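Local coordinates for uronate isomerase (PDB 2Q01), which catalyses the isomerisation of D-glucuronate to D-fructuronate and of D-galacturonate to D-tagaturonate in pentose and glucuronate interconversion, at residues B[7-12]-B[123-128]; B[95-100]-B[140-145]; B[119-124]-B[425-430]. All coordinates share one frame; numbering follows the deposited sequence.

Contacts 1 and 3 share helix 114-126, with F123 and S124 in both; contact 2 joins the helices just before and just after it in the chain. Contact 3 is the buried one, where the ring face of H121 lies on A427 at the start of helix 425-445, with a water at one side. Contact 1, on the surface, is where the N-terminal arm covers the same helix with L7 and F9, through apolar and oblique contacts without hydrogen bonds; F9 continues from it onto H121. Contact 2 is partly buried, aromatic inside and with a salt bridge at its margin; Y141 and W100 reach F123, tying it to the other two.

Contact 1: residues B[7-12]-B[123-128]; sequences LSFHED and FSQVFG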
loop_
_atom_site.group_PDB
_atom_site.type_symbol
_atom_site.label_atom_id
_atom_site.label_comp_id
_atom_site.label_asym_id
_atom_site.label_seq_id
_atom_site.Cartn_x
_atom_site.Cartn_y
_atom_site.Cartn_z
ATOM N N LEU B 7 -4.206 17.149 -31.951
ATOM C CA LEU B 7 -4.862 16.480 -30.835
ATOM C C LEU B 7 -5.216 15.072 -31.294
ATOM O O LEU B 7 -6.196 14.866 -32.011
ATOM C CB LEU B 7 -6.124 17.230 -30.389
ATOM C CG LEU B 7 -6.525 17.280 -28.903
ATOM C CD1 LEU B 7 -7.786 18.109 -28.727
ATOM C CD2 LEU B 7 -6.715 15.917 -28.257
ATOM N N SER B 8 -4.396 14.113 -30.884
ATOM C CA SER B 8 -4.619 12.711 -31.191
ATOM C C SER B 8 -5.251 12.022 -29.983
ATOM O O SER B 8 -4.573 11.723 -28.995
ATOM C CB SER B 8 -3.297 12.040 -31.578
ATOM O OG SER B 8 -3.485 10.667 -31.872
ATOM N N PHE B 9 -6.559 11.792 -30.060
ATOM C CA PHE B 9 -7.275 11.105 -28.991
ATOM C C PHE B 9 -7.725 9.724 -29.462
ATOM O O PHE B 9 -8.755 9.588 -30.140
ATOM C CB PHE B 9 -8.454 11.944 -28.496
ATOM C CG PHE B 9 -8.736 11.778 -27.025
ATOM C CD1 PHE B 9 -7.717 11.944 -26.080
ATOM C CD2 PHE B 9 -10.016 11.473 -26.582
ATOM C CE1 PHE B 9 -7.964 11.794 -24.726
ATOM C CE2 PHE B 9 -10.276 11.325 -25.226
ATOM C CZ PHE B 9 -9.248 11.489 -24.294
ATOM N N HIS B 10 -6.938 8.715 -29.083
ATOM C CA HIS B 10 -7.010 7.365 -29.652
ATOM C C HIS B 10 -8.219 6.571 -29.170
ATOM O O HIS B 10 -8.673 6.752 -28.044
ATOM C CB HIS B 10 -5.727 6.609 -29.321
ATOM C CG HIS B 10 -5.426 5.472 -30.250
ATOM N ND1 HIS B 10 -5.895 4.194 -30.040
ATOM C CD2 HIS B 10 -4.675 5.415 -31.375
ATOM C CE1 HIS B 10 -5.458 3.400 -31.001
ATOM N NE2 HIS B 10 -4.714 4.117 -31.824
ATOM N N GLU B 11 -8.722 5.690 -30.032
ATOM C CA GLU B 11 -9.903 4.865 -29.744
ATOM C C GLU B 11 -9.637 3.837 -28.655
ATOM O O GLU B 11 -10.555 3.433 -27.948
ATOM C CB GLU B 11 -10.355 4.102 -30.990
ATOM C CG GLU B 11 -10.678 4.934 -32.217
ATOM C CD GLU B 11 -11.028 4.068 -33.422
ATOM O OE1 GLU B 11 -11.570 4.608 -34.410
ATOM O OE2 GLU B 11 -10.763 2.844 -33.383
ATOM N N ASP B 12 -8.383 3.401 -28.553
ATOM C CA ASP B 12 -7.988 2.318 -27.657
ATOM C C ASP B 12 -7.274 2.814 -26.408
ATOM O O ASP B 12 -6.480 2.086 -25.819
ATOM C CB ASP B 12 -7.083 1.329 -28.394
ATOM C CG ASP B 12 -7.831 0.483 -29.403
ATOM O OD1 ASP B 12 -7.197 0.085 -30.402
ATOM O OD2 ASP B 12 -9.037 0.207 -29.203
ATOM N N PHE B 123 -12.089 18.603 -25.080
ATOM C CA PHE B 123 -11.619 19.376 -26.227
ATOM C C PHE B 123 -11.946 18.705 -27.553
ATOM O O PHE B 123 -12.404 19.367 -28.476
ATOM C CB PHE B 123 -10.111 19.631 -26.147
ATOM C CG PHE B 123 -9.694 20.543 -25.024
ATOM C CD1 PHE B 123 -8.416 20.444 -24.484
ATOM C CD2 PHE B 123 -10.564 21.497 -24.508
ATOM C CE1 PHE B 123 -8.010 21.283 -23.449
ATOM C CE2 PHE B 123 -10.168 22.335 -23.472
ATOM C CZ PHE B 123 -8.888 22.229 -22.943
ATOM N N SER B 124 -11.727 17.394 -27.632
ATOM C CA SER B 124 -11.891 16.654 -28.884
ATOM C C SER B 124 -13.304 16.135 -29.139
ATOM O O SER B 124 -13.748 16.116 -30.288
ATOM C CB SER B 124 -10.893 15.500 -28.971
ATOM O OG SER B 124 -11.188 14.505 -28.011
ATOM N N GLN B 125 -14.002 15.710 -28.085
ATOM C CA GLN B 125 -15.342 15.130 -28.243
ATOM C C GLN B 125 -16.478 16.135 -28.057
ATOM O O GLN B 125 -17.492 16.052 -28.746
ATOM C CB GLN B 125 -15.557 13.934 -27.303
ATOM C CG GLN B 125 -14.470 12.865 -27.341
ATOM C CD GLN B 125 -14.425 12.120 -28.654
ATOM O OE1 GLN B 125 -13.373 12.017 -29.281
ATOM N NE2 GLN B 125 -15.572 11.600 -29.083
ATOM N N VAL B 126 -16.327 17.067 -27.119
ATOM C CA VAL B 126 -17.400 18.024 -26.830
ATOM C C VAL B 126 -17.297 19.246 -27.750
ATOM O O VAL B 126 -18.306 19.713 -28.276
ATOM C CB VAL B 126 -17.457 18.426 -25.315
ATOM C CG1 VAL B 126 -18.660 19.306 -25.012
ATOM C CG2 VAL B 126 -17.496 17.194 -24.432
ATOM N N PHE B 127 -16.079 19.739 -27.967
ATOM C CA PHE B 127 -15.875 20.932 -28.791
ATOM C C PHE B 127 -15.369 20.661 -30.202
ATOM O O PHE B 127 -15.526 21.502 -31.086
ATOM C CB PHE B 127 -14.932 21.911 -28.099
ATOM C CG PHE B 127 -15.504 22.529 -26.869
ATOM C CD1 PHE B 127 -14.980 22.227 -25.622
ATOM C CD2 PHE B 127 -16.580 23.409 -26.951
ATOM C CE1 PHE B 127 -15.514 22.793 -24.475
ATOM C CE2 PHE B 127 -17.119 23.982 -25.804
ATOM C CZ PHE B 127 -16.588 23.673 -24.569
ATOM N N GLY B 128 -14.760 19.500 -30.411
ATOM C CA GLY B 128 -14.263 19.124 -31.729
ATOM C C GLY B 128 -13.004 19.861 -32.145
ATOM O O GLY B 128 -12.840 20.192 -33.318
#
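L7 and F9 lay the extended N-terminal arm across the last turns of helix 114-126, one of the helices that accompany the barrel of this TIM-barrel protein. In a chain of strand-like backbone angles, alternate residues point the same way, which is why L7 and F9 both face the helix while S8 between them faces away.

The apolar part belongs to L7. Its CD1 branch comes within 3.8 Å of CB of F123, the two side chains crossing at about a right angle, and the same methyl lies 4.1 Å from CB of S124. A branched aliphatic residue suits this spot, because it can press on the root of F123 while that ring turns inward to meet Y141 edge-to-face. Backbone hydrogen bonding of L7 with T130 fixes the arm beside the helix end.

The polar groups that meet F9 make no hydrogen bond to it. OG of S124 approaches obliquely, 3.6 Å from CD2 of the ring; chi1 of 68° sets this hydroxyl between its own backbone N and carbonyl carbon, and its hydrogen bond goes to the carbonyl oxygen of N120. Serine suits the place because it is small and its hydroxyl is satisfied within its own helix, so the ring can lie close.

Further along, the arm steadies itself and reaches the second subunit: D12 N donates to ND1 of H10 at 3.0 Å, and the H10 ring stacks on H447 of that subunit. Back at the helix, Q125 bends round so that its OE1 stands at the edge of the F9 ring, near the ring plane and 4.3 Å from CD2.

Contact 2: residues B[95-100]-B[140-145]; sequences DPREAW and DYFDRI
F142 and W100 form the heart of a helix-helix packing in the helical excursion that separates the neighbouring parallel barrel strands 37-39 and 165-169. Helices 96-105 and 138-149 meet here with their short segments inclined at 130° and their axes 10.1 Å apart, a spacing that suits large aromatic side chains.

F142 has CG anti to its backbone N (chi1 -174°), which carries the ring across to the first turn of the other helix. There one face of the ring lies beneath R97: the CA of R97 stands 4.0 Å from the centroid of the F142 ring, almost on the ring normal, in a CH-pi contact. P96, a residue well suited to a first helical turn, closes on the far end of the ring, its CB 3.8 Å from CZ of F142.

The W100 indole meets F142 obliquely, the ring planes 53° apart. CB of W100 packs 3.6 Å from CD2 of F142, and the indole face lies against CA of F142. Its nitrogen side reaches Y141, with NE1 of W100 3.7 Å from CB of Y141, while the W100 and I145 side chains cross at about a right angle, CZ2 of W100 4.2 Å from CD1 of I145.

R97 carries the polar side of the contact. Its long chain bends so that CD1 of F142 lies over one face of the guanidinium; NE turns to D139, outside the two segments. The carboxylate of D143 is rotated well away from the guanidinium plane, and the salt bridge is made by a single oxygen, OD1 of D143, 2.6 Å from NH1 of R97.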
loop_
_atom_site.group_PDB
_atom_site.type_symbol
_atom_site.label_atom_id
_atom_site.label_comp_id
_atom_site.label_asym_id
_atom_site.label_seq_id
_atom_site.Cartn_x
_atom_site.Cartn_y
_atom_site.Cartn_z
ATOM N N ASP B 95 -8.219 39.606 -16.573
ATOM C CA ASP B 95 -8.897 39.294 -17.830
ATOM C C ASP B 95 -9.039 37.773 -17.990
ATOM O O ASP B 95 -8.039 37.053 -17.881
ATOM C CB ASP B 95 -8.077 39.881 -18.990
ATOM C CG ASP B 95 -8.862 39.986 -20.290
ATOM O OD1 ASP B 95 -8.234 39.872 -21.364
ATOM O OD2 ASP B 95 -10.091 40.199 -20.254
ATOM N N PRO B 96 -10.279 37.276 -18.227
ATOM C CA PRO B 96 -10.536 35.848 -18.458
ATOM C C PRO B 96 -9.674 35.237 -19.561
ATOM O O PRO B 96 -9.299 34.069 -19.466
ATOM C CB PRO B 96 -12.011 35.819 -18.870
ATOM C CG PRO B 96 -12.597 36.985 -18.198
ATOM C CD PRO B 96 -11.536 38.048 -18.256
ATOM N N ARG B 97 -9.363 36.030 -20.585
ATOM C CA ARG B 97 -8.495 35.604 -21.676
ATOM C C ARG B 97 -7.069 35.395 -21.181
ATOM O O ARG B 97 -6.416 34.418 -21.555
ATOM C CB ARG B 97 -8.518 36.637 -22.801
ATOM C CG ARG B 97 -8.092 36.110 -24.157
ATOM C CD ARG B 97 -8.079 37.235 -25.173
ATOM N NE ARG B 97 -8.510 36.774 -26.489
ATOM C CZ ARG B 97 -9.758 36.853 -26.941
ATOM N NH1 ARG B 97 -10.051 36.404 -28.152
ATOM N NH2 ARG B 97 -10.715 37.381 -26.189
ATOM N N GLU B 98 -6.599 36.308 -20.332
ATOM C CA GLU B 98 -5.258 36.210 -19.756
ATOM C C GLU B 98 -5.135 35.067 -18.752
ATOM O O GLU B 98 -4.082 34.436 -18.659
ATOM C CB GLU B 98 -4.820 37.536 -19.120
ATOM C CG GLU B 98 -4.314 38.585 -20.119
ATOM C CD GLU B 98 -3.086 38.136 -20.917
ATOM O OE1 GLU B 98 -3.003 38.487 -22.112
ATOM O OE2 GLU B 98 -2.206 37.440 -20.362
ATOM N N ALA B 99 -6.208 34.812 -18.005
ATOM C CA ALA B 99 -6.278 33.661 -17.104
ATOM C C ALA B 99 -6.122 32.353 -17.880
ATOM O O ALA B 99 -5.340 31.483 -17.489
ATOM C CB ALA B 99 -7.585 33.674 -16.314
ATOM N N TRP B 100 -6.855 32.248 -18.990
ATOM C CA TRP B 100 -6.776 31.117 -19.908
ATOM C C TRP B 100 -5.397 30.979 -20.556
ATOM O O TRP B 100 -4.926 29.866 -20.774
ATOM C CB TRP B 100 -7.847 31.229 -20.991
ATOM C CG TRP B 100 -7.886 30.035 -21.889
ATOM C CD1 TRP B 100 -7.307 29.910 -23.121
ATOM C CD2 TRP B 100 -8.509 28.777 -21.609
ATOM N NE1 TRP B 100 -7.538 28.654 -23.627
ATOM C CE2 TRP B 100 -8.275 27.939 -22.720
ATOM C CE3 TRP B 100 -9.247 28.278 -20.525
ATOM C CZ2 TRP B 100 -8.753 26.628 -22.780
ATOM C CZ3 TRP B 100 -9.725 26.974 -20.589
ATOM C CH2 TRP B 100 -9.474 26.167 -21.710
ATOM N N ASP B 140 -7.087 30.993 -29.687
ATOM C CA ASP B 140 -7.989 30.285 -30.583
ATOM C C ASP B 140 -8.932 29.384 -29.791
ATOM O O ASP B 140 -10.127 29.349 -30.071
ATOM C CB ASP B 140 -7.203 29.482 -31.625
ATOM C CG ASP B 140 -8.107 28.764 -32.618
ATOM O OD1 ASP B 140 -8.961 29.426 -33.246
ATOM O OD2 ASP B 140 -7.955 27.533 -32.771
ATOM N N TYR B 141 -8.387 28.677 -28.797
ATOM C CA TYR B 141 -9.180 27.852 -27.876
ATOM C C TYR B 141 -10.209 28.666 -27.098
ATOM O O TYR B 141 -11.365 28.261 -26.997
ATOM C CB TYR B 141 -8.276 27.134 -26.875
ATOM C CG TYR B 141 -8.002 25.679 -27.171
ATOM C CD1 TYR B 141 -6.981 25.302 -28.043
ATOM C CD2 TYR B 141 -8.741 24.674 -26.548
ATOM C CE1 TYR B 141 -6.715 23.960 -28.304
ATOM C CE2 TYR B 141 -8.481 23.331 -26.803
ATOM C CZ TYR B 141 -7.466 22.980 -27.682
ATOM O OH TYR B 141 -7.204 21.653 -27.935
ATOM N N PHE B 142 -9.782 29.814 -26.566
ATOM C CA PHE B 142 -10.630 30.637 -25.702
ATOM C C PHE B 142 -11.913 31.075 -26.388
ATOM O O PHE B 142 -13.003 30.711 -25.946
ATOM C CB PHE B 142 -9.877 31.862 -25.158
ATOM C CG PHE B 142 -10.673 32.662 -24.159
ATOM C CD1 PHE B 142 -11.341 33.823 -24.543
ATOM C CD2 PHE B 142 -10.773 32.244 -22.836
ATOM C CE1 PHE B 142 -12.091 34.555 -23.621
ATOM C CE2 PHE B 142 -11.513 32.971 -21.908
ATOM C CZ PHE B 142 -12.176 34.126 -22.303
ATOM N N ASP B 143 -11.777 31.832 -27.474
ATOM C CA ASP B 143 -12.944 32.417 -28.134
ATOM C C ASP B 143 -13.787 31.427 -28.941
ATOM O O ASP B 143 -14.957 31.699 -29.201
ATOM C CB ASP B 143 -12.583 33.674 -28.946
ATOM C CG ASP B 143 -11.330 33.504 -29.784
ATOM O OD1 ASP B 143 -10.497 34.434 -29.791
ATOM O OD2 ASP B 143 -11.169 32.449 -30.435
ATOM N N ARG B 144 -13.212 30.282 -29.314
ATOM C CA ARG B 144 -14.000 29.220 -29.948
ATOM C C ARG B 144 -14.874 28.453 -28.952
ATOM O O ARG B 144 -15.961 28.002 -29.308
ATOM C CB ARG B 144 -13.131 28.256 -30.758
ATOM C CG ARG B 144 -12.776 28.773 -32.143
ATOM C CD ARG B 144 -12.902 27.677 -33.187
ATOM N NE ARG B 144 -11.764 26.759 -33.192
ATOM C CZ ARG B 144 -11.829 25.481 -33.560
ATOM N NH1 ARG B 144 -10.736 24.728 -33.536
ATOM N NH2 ARG B 144 -12.983 24.946 -33.942
ATOM N N ILE B 145 -14.390 28.304 -27.717
ATOM C CA ILE B 145 -15.189 27.739 -26.623
ATOM C C ILE B 145 -16.262 28.745 -26.201
ATOM O O ILE B 145 -17.434 28.393 -26.065
ATOM C CB ILE B 145 -14.309 27.336 -25.408
ATOM C CG1 ILE B 145 -13.474 26.092 -25.734
ATOM C CG2 ILE B 145 -15.164 27.067 -24.168
ATOM C CD1 ILE B 145 -12.321 25.829 -24.757
#

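Contact 3: residues B[119-124]-B[425-430]; sequences LNHVFS and IPARHD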
loop_
_atom_site.group_PDB
_atom_site.type_symbol
_atom_site.label_atom_id
_atom_site.label_comp_id
_atom_site.label_asym_id
_atom_site.label_seq_id
_atom_site.Cartn_x
_atom_site.Cartn_y
_atom_site.Cartn_z
ATOM N N LEU B 119 -9.713 16.476 -19.926
ATOM C CA LEU B 119 -9.757 17.725 -20.680
ATOM C C LEU B 119 -9.599 17.529 -22.176
ATOM O O LEU B 119 -10.251 18.226 -22.952
ATOM C CB LEU B 119 -8.707 18.716 -20.180
ATOM C CG LEU B 119 -9.031 19.562 -18.950
ATOM C CD1 LEU B 119 -7.800 20.350 -18.573
ATOM C CD2 LEU B 119 -10.203 20.493 -19.215
ATOM N N ASN B 120 -8.751 16.586 -22.582
ATOM C CA ASN B 120 -8.612 16.265 -24.004
ATOM C C ASN B 120 -9.828 15.543 -24.578
ATOM O O ASN B 120 -10.094 15.649 -25.771
ATOM C CB ASN B 120 -7.320 15.494 -24.291
ATOM C CG ASN B 120 -6.075 16.382 -24.209
ATOM O OD1 ASN B 120 -6.090 17.546 -24.618
ATOM N ND2 ASN B 120 -4.990 15.823 -23.688
ATOM N N HIS B 121 -10.558 14.824 -23.726
ATOM C CA HIS B 121 -11.869 14.282 -24.077
ATOM C C HIS B 121 -12.840 15.433 -24.331
ATOM O O HIS B 121 -13.553 15.429 -25.329
ATOM C CB HIS B 121 -12.380 13.352 -22.967
ATOM C CG HIS B 121 -13.678 12.662 -23.275
ATOM N ND1 HIS B 121 -13.788 11.289 -23.341
ATOM C CD2 HIS B 121 -14.925 13.146 -23.489
ATOM C CE1 HIS B 121 -15.039 10.959 -23.609
ATOM N NE2 HIS B 121 -15.750 12.067 -23.708
ATOM N N VAL B 122 -12.851 16.422 -23.441
ATOM C CA VAL B 122 -13.726 17.593 -23.581
ATOM C C VAL B 122 -13.382 18.394 -24.845
ATOM O O VAL B 122 -14.271 18.782 -25.603
ATOM C CB VAL B 122 -13.678 18.504 -22.320
ATOM C CG1 VAL B 122 -14.523 19.755 -22.507
ATOM C CG2 VAL B 122 -14.166 17.746 -21.103
ATOM N N PHE B 123 -12.089 18.603 -25.080
ATOM C CA PHE B 123 -11.619 19.376 -26.227
ATOM C C PHE B 123 -11.946 18.705 -27.553
ATOM O O PHE B 123 -12.404 19.367 -28.476
ATOM C CB PHE B 123 -10.111 19.631 -26.147
ATOM C CG PHE B 123 -9.694 20.543 -25.024
ATOM C CD1 PHE B 123 -8.416 20.444 -24.484
ATOM C CD2 PHE B 123 -10.564 21.497 -24.508
ATOM C CE1 PHE B 123 -8.010 21.283 -23.449
ATOM C CE2 PHE B 123 -10.168 22.335 -23.472
ATOM C CZ PHE B 123 -8.888 22.229 -22.943
ATOM N N SER B 124 -11.727 17.394 -27.632
ATOM C CA SER B 124 -11.891 16.654 -28.884
ATOM C C SER B 124 -13.304 16.135 -29.139
ATOM O O SER B 124 -13.748 16.116 -30.288
ATOM C CB SER B 124 -10.893 15.500 -28.971
ATOM O OG SER B 124 -11.188 14.505 -28.011
ATOM N N ILE B 425 -18.172 15.276 -17.126
ATOM C CA ILE B 425 -18.992 14.117 -16.717
ATOM C C ILE B 425 -18.939 12.931 -17.698
ATOM O O ILE B 425 -18.588 11.824 -17.269
ATOM C CB ILE B 425 -20.448 14.508 -16.283
ATOM C CG1 ILE B 425 -20.428 15.232 -14.935
ATOM C CG2 ILE B 425 -21.365 13.288 -16.215
ATOM C CD1 ILE B 425 -21.803 15.663 -14.448
ATOM N N PRO B 426 -19.258 13.147 -19.003
ATOM C CA PRO B 426 -19.049 12.047 -19.955
ATOM C C PRO B 426 -17.594 11.576 -20.093
ATOM O O PRO B 426 -17.365 10.385 -20.283
ATOM C CB PRO B 426 -19.563 12.620 -21.279
ATOM C CG PRO B 426 -19.500 14.083 -21.113
ATOM C CD PRO B 426 -19.837 14.323 -19.685
ATOM N N ALA B 427 -16.639 12.501 -19.981
ATOM C CA ALA B 427 -15.205 12.182 -19.968
ATOM C C ALA B 427 -14.809 11.235 -18.838
ATOM O O ALA B 427 -14.067 10.284 -19.060
ATOM C CB ALA B 427 -14.383 13.460 -19.890
ATOM N N ARG B 428 -15.327 11.505 -17.641
ATOM C CA ARG B 428 -15.006 10.749 -16.428
ATOM C C ARG B 428 -15.653 9.376 -16.398
ATOM O O ARG B 428 -15.052 8.411 -15.920
ATOM C CB ARG B 428 -15.423 11.538 -15.184
ATOM C CG ARG B 428 -14.486 12.672 -14.848
ATOM C CD ARG B 428 -15.159 13.697 -13.956
ATOM N NE ARG B 428 -14.346 14.905 -13.804
ATOM C CZ ARG B 428 -13.380 15.063 -12.904
ATOM N NH1 ARG B 428 -13.087 14.091 -12.050
ATOM N NH2 ARG B 428 -12.704 16.205 -12.857
ATOM N N HIS B 429 -16.887 9.303 -16.886
ATOM C CA HIS B 429 -17.602 8.037 -17.018
ATOM C C HIS B 429 -17.016 7.140 -18.096
ATOM O O HIS B 429 -17.031 5.925 -17.946
ATOM C CB HIS B 429 -19.091 8.267 -17.260
ATOM C CG HIS B 429 -19.892 8.341 -16.000
ATOM N ND1 HIS B 429 -19.987 9.490 -15.247
ATOM C CD2 HIS B 429 -20.622 7.405 -15.353
ATOM C CE1 HIS B 429 -20.744 9.259 -14.190
ATOM N NE2 HIS B 429 -21.146 8.003 -14.233
ATOM N N ASP B 430 -16.492 7.740 -19.165
ATOM C CA ASP B 430 -15.780 6.996 -20.205
ATOM C C ASP B 430 -14.512 6.331 -19.677
ATOM O O ASP B 430 -14.241 5.172 -20.002
ATOM C CB ASP B 430 -15.431 7.892 -21.392
ATOM C CG ASP B 430 -15.121 7.094 -22.639
ATOM O OD1 ASP B 430 -13.931 6.968 -22.995
ATOM O OD2 ASP B 430 -16.072 6.568 -23.248
HETATM O O HOH W 1 -11.721 9.020 -22.120
#
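H121 lies flat on A427 where helix 114-126 passes the first turns of helix 425-445, a buried helix-helix crossing beside barrel strand 37-39, whose I37 touches I425 and P426. The axes of the short segments come within 8.8 Å at an inclination of 125°, close enough to call for a small residue at A427.

Along 119-124, N120 turns from the second helix, and its side chain packs against L7 and F9 of the N-terminal arm.

H121 carries the contact. A chi1 of -176° puts the imidazole opposite the backbone N, pointing straight at the other helix, and it offers one face to A427. CA of A427 stands 3.6 Å from the centroid of the H121 ring, over its centre, and CB of A427 is 3.5 Å from CG of H121. The flat ring can lie close over the CA and CB of A427, which has no larger side chain to hold the helices apart. Farther out, CE1 of H121 lies 3.8 Å from CB of D430, the two side chains crossing at about a right angle. A water lies between their polar ends: it donates to OD1 of D430 at 3.1 Å and has a weak, 3.3 Å contact with ND1 of H121.

V122 adds a loose apolar touch, CG2 to CB of A427. S124 closes the segment, its backbone N and hydroxyl both donating to the carbonyl oxygen of N120.

No direct hydrogen bond joins the two segments; they are held mainly by ring-face packing on A427, with a water that bonds to D430 and only weakly to H121. D430 is otherwise engaged, with R13 and R434 at OD1 and the hydroxyl of Y29 at OD2. ND1 of H121 is 4.3 Å from OD1 of D430, not in contact, and the charge of the histidine is not seen; the two arginines would be expected to stabilise the negative charge of D430.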